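PDB 4IOB: diguanylate cyclase TpbB from Pseudomonas aeruginosa, which catalyses the magnesium-dependent condensation of two GTP molecules into the second messenger cyclic di-GMP, through its GGDEF domain. Local coordinates for residues 95-100 with 153-158; 91-96 with 121-126; 28-33 with 134-139. All coordinates share one frame; numbering follows the deposited sequence.

Interaction 1 (95-100 with 153-158); sequences IADNII and GSRRLA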
loop_
_atom_site.group_PDB
_atom_site.type_symbol
_atom_site.label_atom_id
_atom_site.label_comp_id
_atom_site.label_asym_id
_atom_site.label_seq_id
_atom_site.Cartn_x
_atom_site.Cartn_y
_atom_site.Cartn_z
ATOM N N ILE A 95 -10.380 -3.251 -2.883
ATOM C CA ILE A 95 -9.767 -1.959 -2.598
ATOM C C ILE A 95 -8.445 -1.806 -3.343
ATOM O O ILE A 95 -8.129 -0.730 -3.850
ATOM C CB ILE A 95 -9.530 -1.767 -1.090
ATOM C CG1 ILE A 95 -10.863 -1.775 -0.337
ATOM C CG2 ILE A 95 -8.776 -0.473 -0.827
ATOM C CD1 ILE A 95 -10.724 -1.572 1.155
ATOM N N ALA A 96 -7.678 -2.891 -3.408
ATOM C CA ALA A 96 -6.412 -2.891 -4.129
ATOM C C ALA A 96 -6.639 -2.628 -5.614
ATOM O O ALA A 96 -5.922 -1.839 -6.231
ATOM C CB ALA A 96 -5.686 -4.211 -3.927
ATOM N N ASP A 97 -7.638 -3.295 -6.184
ATOM C CA ASP A 97 -8.000 -3.079 -7.579
ATOM C C ASP A 97 -8.280 -1.602 -7.827
ATOM O O ASP A 97 -7.850 -1.037 -8.831
ATOM C CB ASP A 97 -9.231 -3.909 -7.950
ATOM C CG ASP A 97 -8.959 -5.399 -7.926
ATOM O OD1 ASP A 97 -7.784 -5.791 -7.761
ATOM O OD2 ASP A 97 -9.922 -6.181 -8.075
ATOM N N ASN A 98 -9.006 -0.984 -6.901
ATOM C CA ASN A 98 -9.354 0.427 -7.010
ATOM C C ASN A 98 -8.131 1.333 -6.922
ATOM O O ASN A 98 -8.027 2.322 -7.648
ATOM C CB ASN A 98 -10.373 0.809 -5.935
ATOM C CG ASN A 98 -11.650 -0.003 -6.026
ATOM O OD1 ASN A 98 -11.861 -0.745 -6.986
ATOM N ND2 ASN A 98 -12.511 0.132 -5.023
ATOM N N ILE A 99 -7.210 0.992 -6.027
ATOM C CA ILE A 99 -5.988 1.766 -5.855
ATOM C C ILE A 99 -5.140 1.739 -7.123
ATOM O O ILE A 99 -4.600 2.762 -7.543
ATOM C CB ILE A 99 -5.149 1.244 -4.674
ATOM C CG1 ILE A 99 -5.905 1.434 -3.358
ATOM C CG2 ILE A 99 -3.804 1.953 -4.622
ATOM C CD1 ILE A 99 -5.125 0.997 -2.137
ATOM N N ILE A 100 -5.027 0.561 -7.729
ATOM C CA ILE A 100 -4.249 0.400 -8.950
ATOM C C ILE A 100 -4.937 1.064 -10.138
ATOM O O ILE A 100 -4.281 1.491 -11.088
ATOM C CB ILE A 100 -4.007 -1.086 -9.273
ATOM C CG1 ILE A 100 -3.164 -1.739 -8.174
ATOM C CG2 ILE A 100 -3.327 -1.236 -10.625
ATOM C CD1 ILE A 100 -2.897 -3.210 -8.403
ATOM N N GLY A 153 2.444 -3.183 -11.398
ATOM C CA GLY A 153 1.125 -2.583 -11.543
ATOM C C GLY A 153 0.074 -3.623 -11.215
ATOM O O GLY A 153 -1.072 -3.529 -11.656
ATOM N N SER A 154 0.476 -4.624 -10.438
ATOM C CA SER A 154 -0.411 -5.712 -10.059
ATOM C C SER A 154 -0.470 -5.875 -8.546
ATOM O O SER A 154 0.425 -5.433 -7.826
ATOM C CB SER A 154 0.051 -7.022 -10.701
ATOM O OG SER A 154 1.326 -7.405 -10.215
ATOM N N ARG A 155 -1.535 -6.510 -8.074
ATOM C CA ARG A 155 -1.683 -6.837 -6.664
ATOM C C ARG A 155 -1.460 -8.331 -6.480
ATOM O O ARG A 155 -1.699 -9.118 -7.396
ATOM C CB ARG A 155 -3.078 -6.457 -6.180
ATOM C CG ARG A 155 -4.162 -6.788 -7.187
ATOM C CD ARG A 155 -5.457 -7.188 -6.508
ATOM N NE ARG A 155 -6.341 -7.880 -7.440
ATOM C CZ ARG A 155 -6.119 -9.107 -7.901
ATOM N NH1 ARG A 155 -5.038 -9.774 -7.520
ATOM N NH2 ARG A 155 -6.975 -9.664 -8.745
ATOM N N ARG A 156 -1.010 -8.723 -5.294
ATOM C CA ARG A 156 -0.654 -10.114 -5.043
ATOM C C ARG A 156 -0.930 -10.520 -3.601
ATOM O O ARG A 156 -0.475 -9.865 -2.663
ATOM C CB ARG A 156 0.821 -10.341 -5.388
ATOM C CG ARG A 156 1.447 -11.577 -4.761
ATOM C CD ARG A 156 1.128 -12.841 -5.541
ATOM N NE ARG A 156 2.105 -13.891 -5.265
ATOM C CZ ARG A 156 2.154 -14.586 -4.132
ATOM N NH1 ARG A 156 1.282 -14.341 -3.163
ATOM N NH2 ARG A 156 3.078 -15.523 -3.965
ATOM N N LEU A 157 -1.682 -11.603 -3.429
ATOM C CA LEU A 157 -1.968 -12.130 -2.102
ATOM C C LEU A 157 -0.889 -13.105 -1.662
ATOM O O LEU A 157 -0.582 -14.069 -2.364
ATOM C CB LEU A 157 -3.333 -12.816 -2.070
ATOM C CG LEU A 157 -4.548 -11.905 -1.887
ATOM C CD1 LEU A 157 -5.834 -12.701 -2.041
ATOM C CD2 LEU A 157 -4.499 -11.213 -0.533
ATOM N N ALA A 158 -0.318 -12.849 -0.492
ATOM C CA ALA A 158 0.722 -13.706 0.044
ATOM C C ALA A 158 0.273 -15.162 0.097
ATOM O O ALA A 158 -0.916 -15.463 0.203
ATOM C CB ALA A 158 1.137 -13.230 1.428
#
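Arg155 reaches from the edge strand 155-157 to helix 89-102 and touches Ile100, Ala96 and finally Asp97. Its CB starts in an apolar setting, 3.9 Å from Ile100 CD1 and 4.1 Å from Ala96 CB. CG is close both to the Ile100 CD1 methyl and to the carboxylate oxygen Asp97 OD1. The chain then bends at chi2 (147°) and carries CD over Ala96, whose CB is 3.9 Å from Arg155 CD. Here the five-stranded sheet of the GGDEF domain ends: strand 155-157 is its outermost strand on this side, and the helix runs nearly antiparallel to it, at 159°, across one face. CD already borders Asp97 OD1 as well as Ala96 CB, and at NE the approach becomes a bond. Arg155 NE donates to Asp97 OD1 over 2.6 Å, a bent salt-bridge bond with an N-H...O angle of 138°. The acceptor uses its syn lone pair and lies close to the guanidinium plane, at the group's edge; Arg155 NH2 stays 4.1 Å from Asp97 OD1. Ile100 continues the contact onto the backbone just ahead of the strand: its CG2 lies 3.4 Å from Gly153 O, and its CD1 meets the Ser154-Arg155 peptide. Ser154 OG turns instead to Ala151 O.

Interaction 2 (91-96 with 121-126); sequences DALRIA and IGIALY
Ala92 O accepts the helical bond from Ala96 N at 3.1 Å, and the Ile123 CD1 methyl packs beside it from the sheet. Helix 89-102 is the connection in a beta-alpha-beta crossover of the GGDEF fold. It leads from strand 78-86 to the parallel strand 119-126, with strand 27-35 lying between the two, and it runs back over the sheet at 160° to the strand it precedes. Two alanines one turn apart, Ala92 and Ala96, bring their methyls and carbonyl oxygens to this surface, and most of the longer side chains come from the strand. Ile123 lies centrally among them. Its CG1 branch stands anti to the carbonyl carbon (chi1 -50°) and extends CD1 between Ala96 CB, at 3.7 Å, and Leu93 CD2, while the shorter CG2 branch of Ile123 meets Ala92 CB at 4.1 Å. Leu93 points its CB along the flank of the contact and only its CD2 swings in, crossing Ile123 at a slant. Ile121, Ile123 and Leu125 all face the helix, and Leu157 of the neighbouring edge strand touches Leu93, Ile123 and Leu125. The two outer positions divide the alanines between them: Leu125 CD2 is 4.0 Å from Ala92 CB, and Ile121 CD1 is 4.0 Å from Ala96 CB.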
loop_
_atom_site.group_PDB
_atom_site.type_symbol
_atom_site.label_atom_id
_atom_site.label_comp_id
_atom_site.label_asym_id
_atom_site.label_seq_id
_atom_site.Cartn_x
_atom_site.Cartn_y
_atom_site.Cartn_z
ATOM N N ASP A 91 -12.900 -8.075 -0.269
ATOM C CA ASP A 91 -12.900 -6.627 -0.105
ATOM C C ASP A 91 -11.489 -6.065 -0.224
ATOM O O ASP A 91 -11.263 -5.067 -0.908
ATOM C CB ASP A 91 -13.506 -6.235 1.244
ATOM C CG ASP A 91 -15.005 -6.453 1.294
ATOM O OD1 ASP A 91 -15.577 -6.895 0.276
ATOM O OD2 ASP A 91 -15.609 -6.180 2.353
ATOM N N ALA A 92 -10.542 -6.712 0.448
ATOM C CA ALA A 92 -9.146 -6.291 0.401
ATOM C C ALA A 92 -8.642 -6.245 -1.036
ATOM O O ALA A 92 -7.947 -5.309 -1.430
ATOM C CB ALA A 92 -8.283 -7.221 1.239
ATOM N N LEU A 93 -8.999 -7.261 -1.816
ATOM C CA LEU A 93 -8.619 -7.316 -3.223
ATOM C C LEU A 93 -9.361 -6.246 -4.016
ATOM O O LEU A 93 -8.833 -5.692 -4.980
ATOM C CB LEU A 93 -8.913 -8.699 -3.805
ATOM C CG LEU A 93 -8.107 -9.871 -3.237
ATOM C CD1 LEU A 93 -8.646 -11.195 -3.756
ATOM C CD2 LEU A 93 -6.631 -9.721 -3.572
ATOM N N ARG A 94 -10.591 -5.964 -3.599
ATOM C CA ARG A 94 -11.422 -4.959 -4.248
ATOM C C ARG A 94 -10.807 -3.572 -4.100
ATOM O O ARG A 94 -10.724 -2.809 -5.064
ATOM C CB ARG A 94 -12.828 -4.974 -3.645
ATOM C CG ARG A 94 -13.823 -4.054 -4.336
ATOM C CD ARG A 94 -14.440 -4.717 -5.557
ATOM N N ILE A 95 -10.380 -3.251 -2.883
ATOM C CA ILE A 95 -9.767 -1.959 -2.598
ATOM C C ILE A 95 -8.445 -1.806 -3.343
ATOM O O ILE A 95 -8.129 -0.730 -3.850
ATOM C CB ILE A 95 -9.530 -1.767 -1.090
ATOM C CG1 ILE A 95 -10.863 -1.775 -0.337
ATOM C CG2 ILE A 95 -8.776 -0.473 -0.827
ATOM C CD1 ILE A 95 -10.724 -1.572 1.155
ATOM N N ALA A 96 -7.678 -2.891 -3.408
ATOM C CA ALA A 96 -6.412 -2.891 -4.129
ATOM C C ALA A 96 -6.639 -2.628 -5.614
ATOM O O ALA A 96 -5.922 -1.839 -6.231
ATOM C CB ALA A 96 -5.686 -4.211 -3.927
ATOM N N ILE A 121 1.113 -3.984 -5.370
ATOM C CA ILE A 121 0.582 -4.183 -4.027
ATOM C C ILE A 121 0.691 -5.630 -3.556
ATOM O O ILE A 121 0.372 -6.561 -4.295
ATOM C CB ILE A 121 -0.890 -3.738 -3.935
ATOM C CG1 ILE A 121 -1.053 -2.318 -4.479
ATOM C CG2 ILE A 121 -1.386 -3.827 -2.500
ATOM C CD1 ILE A 121 -2.486 -1.834 -4.501
ATOM N N GLY A 122 1.144 -5.804 -2.319
ATOM C CA GLY A 122 1.208 -7.121 -1.693
ATOM C C GLY A 122 0.248 -7.192 -0.522
ATOM O O GLY A 122 0.385 -6.449 0.451
ATOM N N ILE A 123 -0.728 -8.090 -0.612
ATOM C CA ILE A 123 -1.801 -8.151 0.375
ATOM C C ILE A 123 -1.640 -9.303 1.363
ATOM O O ILE A 123 -1.606 -10.470 0.974
ATOM C CB ILE A 123 -3.174 -8.266 -0.311
ATOM C CG1 ILE A 123 -3.312 -7.202 -1.401
ATOM C CG2 ILE A 123 -4.293 -8.155 0.714
ATOM C CD1 ILE A 123 -4.575 -7.331 -2.225
ATOM N N ALA A 124 -1.545 -8.962 2.645
ATOM C CA ALA A 124 -1.475 -9.956 3.711
ATOM C C ALA A 124 -2.750 -9.911 4.544
ATOM O O ALA A 124 -3.247 -8.833 4.872
ATOM C CB ALA A 124 -0.257 -9.715 4.585
ATOM N N LEU A 125 -3.277 -11.081 4.888
ATOM C CA LEU A 125 -4.567 -11.162 5.566
ATOM C C LEU A 125 -4.480 -11.760 6.964
ATOM O O LEU A 125 -3.626 -12.603 7.243
ATOM C CB LEU A 125 -5.555 -11.976 4.728
ATOM C CG LEU A 125 -6.017 -11.362 3.408
ATOM C CD1 LEU A 125 -6.750 -12.398 2.568
ATOM C CD2 LEU A 125 -6.900 -10.149 3.662
ATOM N N TYR A 126 -5.376 -11.317 7.840
ATOM C CA TYR A 126 -5.529 -11.925 9.153
ATOM C C TYR A 126 -6.918 -12.540 9.288
ATOM O O TYR A 126 -7.910 -11.943 8.871
ATOM C CB TYR A 126 -5.299 -10.903 10.265
ATOM C CG TYR A 126 -5.620 -11.449 11.636
ATOM C CD1 TYR A 126 -4.653 -12.102 12.389
ATOM C CD2 TYR A 126 -6.895 -11.326 12.172
ATOM C CE1 TYR A 126 -4.945 -12.609 13.642
ATOM C CE2 TYR A 126 -7.197 -11.829 13.422
ATOM C CZ TYR A 126 -6.219 -12.469 14.152
ATOM O OH TYR A 126 -6.513 -12.972 15.398
#

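Interaction 3 (28-33 with 134-139); sequences LAVLFI and AALLHD
Leu136, Leu137 and Val30 form the middle of this contact, in which two neighbouring helix residues receive the two branches of one valine. It belongs to the alpha/beta core of the GGDEF domain: strand 27-35 is the central strand of the five-stranded sheet, and helix 133-150 lies across the face opposite to helix 89-102, at 41° to the strand. Because side chains alternate along a strand, Leu28, Val30 and Phe32 serve this face, whereas Ala29 and Leu31 turn to the other layer, where they touch Leu125 and Ile123.

Leu136 points its CB at the strand. With CG opposite the backbone N (chi1 -160°), its CD2 methyl is carried into the angle between two strand residues, 3.4 Å from Leu28 CD1 and 3.7 Å from Val30 CG2. The branch carbon takes part as well, since Leu136 CG is 3.9 Å from Val30 CG2. Leu136 also touches Ala124 of the adjoining strand, its CD1 branch being the nearer one.

Leu137 leaves the helix along its flank, and it is again a CD2 methyl that bends inward. It meets Val30 CG1 at 4.0 Å, so that the isopropyl group of Val30 is divided, CG2 to Leu136 and CG1 to Leu137. Helix 7-23 closes in beside them: Leu14 touches both Val30 and Leu137, and Phe10 touches Leu137.

Phe32 completes the row with its ring, which meets the backbone of Leu137 more closely than its CD2 methyl. The distal end of the ring approaches the helix backbone obliquely, with Phe32 CE2 3.6 Å from Leu137 O and CZ of the same ring 3.9 Å from that oxygen.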
loop_
_atom_site.group_PDB
_atom_site.type_symbol
_atom_site.label_atom_id
_atom_site.label_comp_id
_atom_site.label_asym_id
_atom_site.label_seq_id
_atom_site.Cartn_x
_atom_site.Cartn_y
_atom_site.Cartn_z
ATOM N N LEU A 28 -8.802 -8.456 9.271
ATOM C CA LEU A 28 -8.076 -7.250 8.895
ATOM C C LEU A 28 -7.003 -7.590 7.872
ATOM O O LEU A 28 -6.515 -8.719 7.824
ATOM C CB LEU A 28 -7.453 -6.582 10.123
ATOM C CG LEU A 28 -6.202 -7.227 10.722
ATOM C CD1 LEU A 28 -5.030 -7.112 9.758
ATOM C CD2 LEU A 28 -5.861 -6.573 12.053
ATOM N N ALA A 29 -6.642 -6.612 7.050
ATOM C CA ALA A 29 -5.650 -6.828 6.009
ATOM C C ALA A 29 -4.576 -5.749 6.019
ATOM O O ALA A 29 -4.830 -4.601 6.385
ATOM C CB ALA A 29 -6.320 -6.897 4.644
ATOM N N VAL A 30 -3.369 -6.135 5.622
ATOM C CA VAL A 30 -2.278 -5.192 5.451
ATOM C C VAL A 30 -1.843 -5.202 3.994
ATOM O O VAL A 30 -1.454 -6.242 3.458
ATOM C CB VAL A 30 -1.072 -5.548 6.338
ATOM C CG1 VAL A 30 0.137 -4.712 5.949
ATOM C CG2 VAL A 30 -1.417 -5.354 7.806
ATOM N N LEU A 31 -1.925 -4.042 3.352
ATOM C CA LEU A 31 -1.514 -3.902 1.964
ATOM C C LEU A 31 -0.215 -3.117 1.871
ATOM O O LEU A 31 -0.050 -2.090 2.528
ATOM C CB LEU A 31 -2.591 -3.184 1.151
ATOM C CG LEU A 31 -3.803 -3.975 0.663
ATOM C CD1 LEU A 31 -4.499 -4.686 1.811
ATOM C CD2 LEU A 31 -4.758 -3.043 -0.069
ATOM N N PHE A 32 0.703 -3.610 1.049
ATOM C CA PHE A 32 1.952 -2.919 0.767
ATOM C C PHE A 32 1.930 -2.391 -0.656
ATOM O O PHE A 32 1.671 -3.144 -1.595
ATOM C CB PHE A 32 3.122 -3.884 0.898
ATOM C CG PHE A 32 3.850 -3.783 2.200
ATOM C CD1 PHE A 32 5.156 -3.328 2.234
ATOM C CD2 PHE A 32 3.237 -4.147 3.385
ATOM C CE1 PHE A 32 5.841 -3.237 3.430
ATOM C CE2 PHE A 32 3.914 -4.057 4.586
ATOM C CZ PHE A 32 5.220 -3.600 4.608
ATOM N N ILE A 33 2.216 -1.107 -0.823
ATOM C CA ILE A 33 2.195 -0.509 -2.149
ATOM C C ILE A 33 3.573 0.015 -2.538
ATOM O O ILE A 33 4.168 0.814 -1.816
ATOM C CB ILE A 33 1.160 0.629 -2.224
ATOM C CG1 ILE A 33 -0.148 0.193 -1.558
ATOM C CG2 ILE A 33 0.930 1.049 -3.667
ATOM C CD1 ILE A 33 -1.242 1.238 -1.607
ATOM N N ALA A 134 4.176 -8.346 13.094
ATOM C CA ALA A 134 5.442 -8.600 12.414
ATOM C C ALA A 134 5.252 -9.467 11.172
ATOM O O ALA A 134 5.524 -9.033 10.052
ATOM C CB ALA A 134 6.435 -9.246 13.368
ATOM N N ALA A 135 4.781 -10.692 11.378
ATOM C CA ALA A 135 4.596 -11.639 10.284
ATOM C C ALA A 135 3.668 -11.092 9.206
ATOM O O ALA A 135 3.940 -11.227 8.014
ATOM C CB ALA A 135 4.071 -12.964 10.815
ATOM N N LEU A 136 2.570 -10.475 9.633
ATOM C CA LEU A 136 1.593 -9.922 8.702
ATOM C C LEU A 136 2.233 -8.854 7.820
ATOM O O LEU A 136 1.881 -8.707 6.651
ATOM C CB LEU A 136 0.399 -9.343 9.461
ATOM C CG LEU A 136 -0.888 -9.153 8.656
ATOM C CD1 LEU A 136 -1.331 -10.472 8.039
ATOM C CD2 LEU A 136 -1.984 -8.573 9.535
ATOM N N LEU A 137 3.177 -8.111 8.391
ATOM C CA LEU A 137 3.914 -7.104 7.642
ATOM C C LEU A 137 4.910 -7.773 6.702
ATOM O O LEU A 137 5.025 -7.402 5.533
ATOM C CB LEU A 137 4.646 -6.158 8.594
ATOM C CG LEU A 137 3.777 -5.372 9.579
ATOM C CD1 LEU A 137 4.639 -4.639 10.595
ATOM C CD2 LEU A 137 2.866 -4.403 8.841
ATOM N N HIS A 138 5.626 -8.765 7.223
ATOM C CA HIS A 138 6.606 -9.507 6.439
ATOM C C HIS A 138 5.960 -10.204 5.279
ATOM O O HIS A 138 6.533 -10.281 4.192
ATOM C CB HIS A 138 7.335 -10.514 7.320
ATOM C CG HIS A 138 8.255 -11.437 6.558
ATOM N ND1 HIS A 138 9.454 -11.042 6.091
ATOM C CD2 HIS A 138 8.115 -12.776 6.195
ATOM C CE1 HIS A 138 10.050 -12.070 5.458
ATOM N NE2 HIS A 138 9.229 -13.131 5.524
ATOM N N ASP A 139 4.754 -10.720 5.499
ATOM C CA ASP A 139 4.012 -11.404 4.447
ATOM C C ASP A 139 3.596 -10.436 3.345
ATOM O O ASP A 139 3.730 -10.738 2.160
ATOM C CB ASP A 139 2.782 -12.107 5.026
ATOM C CG ASP A 139 3.148 -13.257 5.943
ATOM O OD1 ASP A 139 4.357 -13.519 6.118
ATOM O OD2 ASP A 139 2.227 -13.902 6.488
#

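In the fold
The three contacts illustrate how a single sheet is clad on both faces. Interactions 1 and 2 share Ile95 and Ala96 of helix 89-102, and their centres are 7 Å apart; beneath them, strands 155-157 and 119-126 are neighbours, joined by the probable bond Arg156 O to Ile123 N of 2.7 Å. Interaction 3 occupies the opposite face, with its centre 9 Å from that of interaction 2, and the sheet links the two through Ala124 O to Val30 N, 2.8 Å. The magnesium-binding Ser35 and Asp77 lie nearby: their side chains are about 11 Å from that of Phe32, and the side chains of Ser35 and Ile121 are about 10 Å apart.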